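Local coordinates for mandelate racemase/muconate lactonizing enzyme, C-terminal domain protein (Paracoccus denitrificans, PDB 4DWD) that binds magnesium and is probably a hydro-lyase of the enolase superfamily, at residues 266-271 against 293-298; 336-341 against 355-360; 9-14 against 368-373. All blocks are in the same frame, centred on the assembly; numbering follows the deposited sequence. Where two conformers were deposited one is given.

Contact 1. Residues 266-271 against 293-298; sequences RMVQPD and VEFVPH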
# COMPACT_ATOMS: atom_id res chain seq x y z
N ARG B 266 15.54 -8.73 6.31
CA ARG B 266 16.22 -7.86 7.28
C ARG B 266 17.63 -8.34 7.63
O ARG B 266 18.24 -7.81 8.53
CB ARG B 266 15.36 -7.69 8.54
CG ARG B 266 13.98 -7.10 8.27
CD ARG B 266 14.09 -5.67 7.77
NE ARG B 266 12.82 -5.15 7.29
CZ ARG B 266 12.52 -4.89 6.02
NH1 ARG B 266 13.42 -5.09 5.05
NH2 ARG B 266 11.32 -4.41 5.73
N MSE B 267 18.13 -9.33 6.90
CA MSE B 267 19.52 -9.78 7.04
C MSE B 267 19.97 -10.18 5.66
O MSE B 267 19.40 -11.11 5.06
CB MSE B 267 19.59 -10.97 8.02
CG MSE B 267 21.01 -11.53 8.16
SE MSE B 267 21.06 -12.92 9.56
CE MSE B 267 22.43 -14.07 8.77
N VAL B 268 20.99 -9.48 5.13
CA VAL B 268 21.42 -9.71 3.75
C VAL B 268 22.86 -10.22 3.71
O VAL B 268 23.70 -9.84 4.54
CB VAL B 268 21.25 -8.45 2.84
CG1 VAL B 268 19.77 -8.05 2.77
CG2 VAL B 268 22.14 -7.29 3.31
N GLN B 269 23.12 -11.09 2.72
CA GLN B 269 24.34 -11.89 2.66
C GLN B 269 24.97 -11.96 1.26
O GLN B 269 25.29 -13.05 0.80
CB GLN B 269 24.02 -13.31 3.13
CG GLN B 269 23.25 -13.33 4.44
CD GLN B 269 23.03 -14.75 4.89
OE1 GLN B 269 22.05 -15.38 4.48
NE2 GLN B 269 23.93 -15.25 5.72
N PRO B 270 25.17 -10.80 0.60
CA PRO B 270 25.90 -10.89 -0.66
C PRO B 270 27.34 -11.41 -0.43
O PRO B 270 27.85 -11.37 0.70
CB PRO B 270 25.90 -9.44 -1.16
CG PRO B 270 25.91 -8.63 0.10
CD PRO B 270 25.03 -9.41 1.06
N ASP B 271 27.98 -11.88 -1.50
CA ASP B 271 29.28 -12.57 -1.41
C ASP B 271 30.29 -11.78 -2.23
O ASP B 271 30.09 -11.55 -3.44
CB ASP B 271 29.13 -14.01 -1.95
CG ASP B 271 30.38 -14.84 -1.82
OD1 ASP B 271 31.50 -14.32 -1.99
OD2 ASP B 271 30.24 -16.06 -1.59
N VAL B 293 19.18 -3.01 8.14
CA VAL B 293 19.22 -4.45 7.98
C VAL B 293 20.61 -4.97 8.34
O VAL B 293 21.62 -4.26 8.16
CB VAL B 293 18.79 -4.92 6.56
CG1 VAL B 293 17.48 -4.29 6.11
CG2 VAL B 293 19.86 -4.69 5.54
N GLU B 294 20.65 -6.19 8.85
CA GLU B 294 21.91 -6.85 9.18
C GLU B 294 22.71 -7.19 7.92
O GLU B 294 22.14 -7.50 6.88
CB GLU B 294 21.66 -8.15 9.96
CG GLU B 294 21.14 -7.97 11.38
CD GLU B 294 20.88 -9.31 12.03
OE1 GLU B 294 21.86 -9.96 12.50
OE2 GLU B 294 19.72 -9.75 12.07
N PHE B 295 24.03 -7.12 8.05
CA PHE B 295 24.95 -7.39 6.93
C PHE B 295 25.87 -8.55 7.30
O PHE B 295 26.76 -8.40 8.16
CB PHE B 295 25.73 -6.12 6.61
CG PHE B 295 26.54 -6.21 5.36
CD1 PHE B 295 25.91 -6.16 4.10
CD2 PHE B 295 27.92 -6.32 5.42
CE1 PHE B 295 26.66 -6.23 2.95
CE2 PHE B 295 28.68 -6.38 4.25
CZ PHE B 295 28.04 -6.34 3.02
N VAL B 296 25.63 -9.72 6.72
CA VAL B 296 26.29 -10.97 7.13
C VAL B 296 26.71 -11.72 5.85
O VAL B 296 26.00 -12.60 5.38
CB VAL B 296 25.36 -11.85 8.01
CG1 VAL B 296 26.10 -13.10 8.50
CG2 VAL B 296 24.80 -11.05 9.20
N PRO B 297 27.84 -11.33 5.26
CA PRO B 297 28.21 -11.86 3.94
C PRO B 297 28.30 -13.37 3.87
O PRO B 297 28.78 -14.03 4.80
CB PRO B 297 29.59 -11.26 3.71
CG PRO B 297 29.56 -9.97 4.46
CD PRO B 297 28.78 -10.29 5.72
N HIS B 298 27.85 -13.92 2.73
CA HIS B 298 28.14 -15.30 2.37
C HIS B 298 29.58 -15.37 1.91
O HIS B 298 30.05 -14.52 1.13
CB HIS B 298 27.19 -15.68 1.25
CG HIS B 298 27.43 -17.05 0.65
ND1 HIS B 298 28.33 -17.26 -0.33
CD2 HIS B 298 26.82 -18.26 0.90
CE1 HIS B 298 28.31 -18.56 -0.68
NE2 HIS B 298 27.39 -19.18 0.07
O HOH W 1 17.64 -8.15 11.54
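Met267 and Val268 run parallel to Glu294 and Phe295 as successive strands of a beta-alpha-beta unit in the enolase-type TIM barrel, with helix 277-291 as the connection. Three backbone bonds set the register: Glu294 N to Arg266 O, Val268 N to Glu294 O and Val296 N to Val268 O, each 2.9 Å, the last almost straight. Side chains then alternate between two faces. On one, Met267 (a selenomethionine) is extended as far as SE, with CG opposite the backbone N (chi1 177°), which carries its CE across to Val296 CB at 3.8 Å. On the other, the Phe295 ring leans toward the first strand and is met obliquely: CD1 meets Val268 CG2 at 4.0 Å, and CE1 meets Pro270 CG at 3.8 Å, so one ring borders both residues. Helix 277-291 closes over this face through Met281.

A water donates to Arg266 O and to Glu294 OE2, the latter at 2.7 Å, while Glu294 OE1 is taken by Lys321 and Thr320. In the conformer given, the Arg266 guanidinium bonds to Ile261 O and bridges to Glu236 of the second subunit.

Past the strands the chains lead to a metal site seen with calcium in a structure of this protein, though that ion is not bound to this chain; there His298 lies beside the ligand Glu249. Mandelate racemase likewise carries a His-Asp pair at the ends of neighbouring barrel strands. Here His298 ND1 donates to Asp271 OD2 at 2.6 Å, the oxygen lying in the ring plane but being met on its anti side, with ring and carboxylate planes 48° apart.

Contact 2. Residues 336-341 against 355-360; sequences FRNPAE and LGIVVD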
# COMPACT_ATOMS: atom_id res chain seq x y z
N PHE B 336 48.01 -21.59 -0.87
CA PHE B 336 48.25 -20.46 0.02
C PHE B 336 48.99 -20.89 1.27
O PHE B 336 48.80 -21.99 1.76
CB PHE B 336 46.93 -19.77 0.39
CG PHE B 336 46.17 -19.27 -0.79
CD1 PHE B 336 46.64 -18.20 -1.55
CD2 PHE B 336 44.99 -19.89 -1.18
CE1 PHE B 336 45.93 -17.75 -2.66
CE2 PHE B 336 44.27 -19.45 -2.27
CZ PHE B 336 44.76 -18.38 -3.02
N ARG B 337 49.87 -20.01 1.77
CA ARG B 337 50.63 -20.32 2.99
C ARG B 337 49.88 -19.96 4.26
O ARG B 337 50.14 -20.53 5.32
CB ARG B 337 52.00 -19.64 2.95
CG ARG B 337 52.85 -20.11 1.79
CD ARG B 337 54.32 -19.77 2.01
NE ARG B 337 55.09 -19.79 0.77
CZ ARG B 337 55.69 -20.86 0.26
NH1 ARG B 337 56.37 -20.76 -0.88
NH2 ARG B 337 55.61 -22.04 0.87
N ASN B 338 48.94 -19.01 4.17
CA ASN B 338 48.21 -18.53 5.33
C ASN B 338 46.70 -18.43 5.11
O ASN B 338 46.09 -17.41 5.44
CB ASN B 338 48.77 -17.18 5.80
CG ASN B 338 48.60 -16.08 4.77
OD1 ASN B 338 48.42 -16.35 3.58
ND2 ASN B 338 48.66 -14.85 5.22
N PRO B 339 46.07 -19.49 4.57
CA PRO B 339 44.62 -19.45 4.34
C PRO B 339 43.84 -19.48 5.66
O PRO B 339 44.43 -19.64 6.73
CB PRO B 339 44.38 -20.71 3.52
CG PRO B 339 45.41 -21.67 4.02
CD PRO B 339 46.63 -20.83 4.32
N ALA B 340 42.52 -19.30 5.58
CA ALA B 340 41.64 -19.25 6.75
C ALA B 340 41.89 -20.41 7.71
O ALA B 340 41.86 -21.58 7.32
CB ALA B 340 40.19 -19.25 6.31
N GLU B 341 42.11 -20.08 8.98
CA GLU B 341 42.37 -21.08 10.02
C GLU B 341 42.10 -20.42 11.36
O GLU B 341 42.89 -19.58 11.80
CB GLU B 341 43.81 -21.59 9.93
CG GLU B 341 44.21 -22.65 10.94
CD GLU B 341 45.58 -23.23 10.64
OE1 GLU B 341 46.08 -23.04 9.51
OE2 GLU B 341 46.18 -23.86 11.54
N LEU B 355 45.91 -7.30 0.76
CA LEU B 355 45.15 -8.36 1.42
C LEU B 355 45.93 -9.03 2.53
O LEU B 355 45.36 -9.44 3.54
CB LEU B 355 44.78 -9.44 0.40
CG LEU B 355 43.69 -9.08 -0.59
CD1 LEU B 355 43.68 -10.13 -1.68
CD2 LEU B 355 42.31 -8.99 0.07
N GLY B 356 47.23 -9.16 2.33
CA GLY B 356 48.08 -9.90 3.26
C GLY B 356 48.06 -11.40 3.04
O GLY B 356 48.56 -12.14 3.89
N ILE B 357 47.52 -11.86 1.92
CA ILE B 357 47.49 -13.29 1.58
C ILE B 357 48.85 -13.65 0.99
O ILE B 357 49.42 -12.88 0.22
CB ILE B 357 46.34 -13.66 0.60
CG1 ILE B 357 46.28 -15.17 0.39
CG2 ILE B 357 46.51 -12.98 -0.75
CD1 ILE B 357 45.07 -15.86 0.94
N VAL B 358 49.36 -14.82 1.38
CA VAL B 358 50.66 -15.30 0.93
C VAL B 358 50.48 -16.53 0.04
O VAL B 358 49.96 -17.56 0.48
CB VAL B 358 51.59 -15.60 2.12
CG1 VAL B 358 52.91 -16.21 1.66
CG2 VAL B 358 51.85 -14.33 2.94
N VAL B 359 50.91 -16.41 -1.21
CA VAL B 359 50.76 -17.47 -2.21
C VAL B 359 52.06 -18.27 -2.34
O VAL B 359 53.14 -17.68 -2.42
CB VAL B 359 50.36 -16.88 -3.59
CG1 VAL B 359 50.23 -17.97 -4.64
CG2 VAL B 359 49.07 -16.08 -3.48
N ASP B 360 51.95 -19.59 -2.37
CA ASP B 360 53.10 -20.44 -2.69
C ASP B 360 53.20 -20.51 -4.21
O ASP B 360 52.40 -21.19 -4.86
CB ASP B 360 52.90 -21.83 -2.08
CG ASP B 360 54.05 -22.79 -2.37
OD1 ASP B 360 54.65 -22.76 -3.47
OD2 ASP B 360 54.35 -23.60 -1.48
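The Phe336 ring, in a loop of the enolase-type barrel domain, carries Ile357 CD1 over one face, 4.1 Å from the ring centroid and 26° off the normal, a CH-pi contact displaced toward the rim. At the ring edge lie Val358 O, in plane, and Val359 CG2, which is 3.6 Å from Phe336 CE1; Phe27 brings a second ring nearly perpendicular to this one. The Arg337 guanidinium is the other flat group: Asp360 CB sits 3.7 Å above its centre, and Val358 CG1 lies at its edge. Guanidinium and carboxylate are stacked, their planes 29° apart, so the salt bridge from Arg337 NH2 to Asp360 OD2, 3.1 Å, is made across a face and not by two in-plane bonds.

Both segments are loops, one before strand 346-348, the other leading into helix 361-367. A single backbone bridge pairs Phe336 with Val359, and Arg337 N donates to Val358 O at 2.8 Å. Asp360 is the N-cap of that helix: its OD1 accepts from Glu363 N, leaving OD2 to face the arginine. One aspartate therefore ties the helix start to the facing loop. Val359, just before it, is a calcium ligand with Glu361 in a structure of this protein, though no calcium is bound to this chain here.

Farther along, Asn338 grips the backbone of the opposing loop with both ends of its amide. Its CG sits between the backbone N and the carbonyl carbon (chi1 63°), and from there the amide reaches across at about a right angle to Val358. Val358 N donates to Asn338 OD1 at 2.8 Å, tilted from the carbonyl plane, whereas Asn338 ND2 donates to Gly356 O at 3.0 Å, with that oxygen in the amide plane.

Contact 3. Residues 9-14 against 368-373; sequences EALSVA and ATEITV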
# COMPACT_ATOMS: atom_id res chain seq x y z
N GLU B 9 45.90 -11.90 -15.55
CA GLU B 9 45.84 -13.34 -15.83
C GLU B 9 44.64 -13.97 -15.16
O GLU B 9 44.35 -13.69 -13.99
CB GLU B 9 47.06 -14.05 -15.29
CG GLU B 9 48.36 -13.73 -16.00
CD GLU B 9 49.51 -14.29 -15.20
OE1 GLU B 9 49.77 -15.50 -15.28
OE2 GLU B 9 50.11 -13.52 -14.45
N ALA B 10 43.96 -14.85 -15.89
CA ALA B 10 42.83 -15.62 -15.37
C ALA B 10 43.27 -17.07 -15.18
O ALA B 10 43.68 -17.72 -16.14
CB ALA B 10 41.65 -15.54 -16.35
N LEU B 11 43.20 -17.56 -13.95
CA LEU B 11 43.79 -18.85 -13.57
C LEU B 11 42.77 -19.79 -12.94
O LEU B 11 42.10 -19.45 -11.96
CB LEU B 11 44.93 -18.61 -12.58
CG LEU B 11 46.08 -17.69 -13.01
CD1 LEU B 11 47.05 -17.50 -11.86
CD2 LEU B 11 46.79 -18.22 -14.25
N SER B 12 42.66 -20.99 -13.52
CA SER B 12 41.87 -22.07 -12.94
C SER B 12 42.85 -22.95 -12.18
O SER B 12 43.80 -23.49 -12.78
CB SER B 12 41.16 -22.86 -14.05
OG SER B 12 40.56 -24.05 -13.55
N VAL B 13 42.64 -23.09 -10.87
CA VAL B 13 43.64 -23.71 -9.99
C VAL B 13 43.07 -24.91 -9.22
O VAL B 13 42.04 -24.80 -8.56
CB VAL B 13 44.20 -22.66 -9.00
CG1 VAL B 13 45.27 -23.26 -8.09
CG2 VAL B 13 44.77 -21.46 -9.76
N ALA B 14 43.76 -26.05 -9.33
CA ALA B 14 43.43 -27.25 -8.57
C ALA B 14 43.80 -27.04 -7.11
O ALA B 14 44.94 -26.69 -6.80
CB ALA B 14 44.17 -28.45 -9.15
N ALA B 368 47.97 -24.55 -11.75
CA ALA B 368 47.23 -23.52 -12.49
C ALA B 368 47.14 -23.79 -13.98
O ALA B 368 48.14 -24.14 -14.62
CB ALA B 368 47.83 -22.14 -12.23
N THR B 369 45.93 -23.62 -14.51
CA THR B 369 45.72 -23.60 -15.95
C THR B 369 45.30 -22.19 -16.29
O THR B 369 44.32 -21.68 -15.74
CB THR B 369 44.61 -24.60 -16.35
OG1 THR B 369 45.04 -25.94 -16.06
CG2 THR B 369 44.30 -24.50 -17.85
N GLU B 370 46.04 -21.54 -17.18
CA GLU B 370 45.63 -20.22 -17.62
C GLU B 370 44.48 -20.31 -18.61
O GLU B 370 44.50 -21.13 -19.54
CB GLU B 370 46.78 -19.40 -18.21
CG GLU B 370 46.38 -17.93 -18.34
CD GLU B 370 47.45 -17.05 -18.95
OE1 GLU B 370 48.51 -17.57 -19.33
OE2 GLU B 370 47.21 -15.82 -19.06
N ILE B 371 43.48 -19.47 -18.41
CA ILE B 371 42.36 -19.35 -19.33
C ILE B 371 42.68 -18.16 -20.20
O ILE B 371 42.87 -17.06 -19.71
CB ILE B 371 41.04 -19.11 -18.57
CG1 ILE B 371 40.80 -20.22 -17.53
CG2 ILE B 371 39.87 -18.93 -19.53
CD1 ILE B 371 40.78 -21.63 -18.08
N THR B 372 42.81 -18.40 -21.50
CA THR B 372 43.25 -17.35 -22.40
C THR B 372 42.21 -17.11 -23.47
O THR B 372 41.24 -17.85 -23.57
CB THR B 372 44.59 -17.69 -23.09
OG1 THR B 372 44.42 -18.88 -23.88
CG2 THR B 372 45.70 -17.90 -22.08
N VAL B 373 42.42 -16.06 -24.26
CA VAL B 373 41.56 -15.81 -25.40
C VAL B 373 41.72 -17.00 -26.35
O VAL B 373 42.81 -17.26 -26.86
CB VAL B 373 41.92 -14.48 -26.08
CG1 VAL B 373 41.14 -14.30 -27.38
CG2 VAL B 373 41.65 -13.34 -25.12
O HOH W 2 44.56 -15.20 -18.75
O HOH W 3 44.69 -26.58 -13.34
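Backbone bonds join Ser12 and Thr369 in both directions, as an antiparallel hydrogen-bonded pair: Ser12 N to Thr369 O at 2.9 Å and Thr369 N to Ser12 O at 2.7 Å. Farther along, Ile371 N donates to Ala10 O at 2.9 Å, while Leu11-Glu370 and Val13-Ala368 are non-hydrogen-bonded pairs. The short strand axes cross at 149°.

Apolar contacts are light. Val13 CG2 meets Ala368 CB at 4.0 Å, and Leu11 CD2 lies 4.1 Å from Glu370 CG, touching the aliphatic part of that glutamate. The Ala10 and Ile371 side chains share the sheet's other face, toward Leu52 of helix 49-63. These strands adjoin at the middle of the five-stranded antiparallel sheet of the N-terminal capping domain, to which the chain returns after the barrel.

Polar contacts centre on Glu370, whose extended chain brings OE2 to a water at 2.7 Å; this water also accepts from Ala10 N and donates to Ile371 O. Glu9 OE1 is 4.6 Å from Glu370 OE2, a like-charge approach probably eased by the salt bridge of Glu9 to Arg29. Replacing Glu370 with an alanine is likely to leave the water without its carboxylate acceptor and Leu11 CD2 without the aliphatic neighbour it rests on.

Along the chain, contacts 1 and 2 follow one another within the barrel domain, and contact 3 spans both by bringing strand 368-372 back to strand 5-14. The centres of contacts 1 and 2 are about 25 Å apart and those of 1 and 3 about 30 Å apart, with contact 1 on the other side of the chain's centre from both. Contacts 2 and 3 are closer, about 19 Å between centres and about 7 Å between nearest atoms, and helix 361-367 runs directly from segment 355-360 to segment 368-373. Contact 1 thus lies by Glu223 and Glu249, two of the calcium ligands seen in the barrel, while contacts 2 and 3 bracket the route by which the barrel's last segment enters the N-terminal domain's sheet.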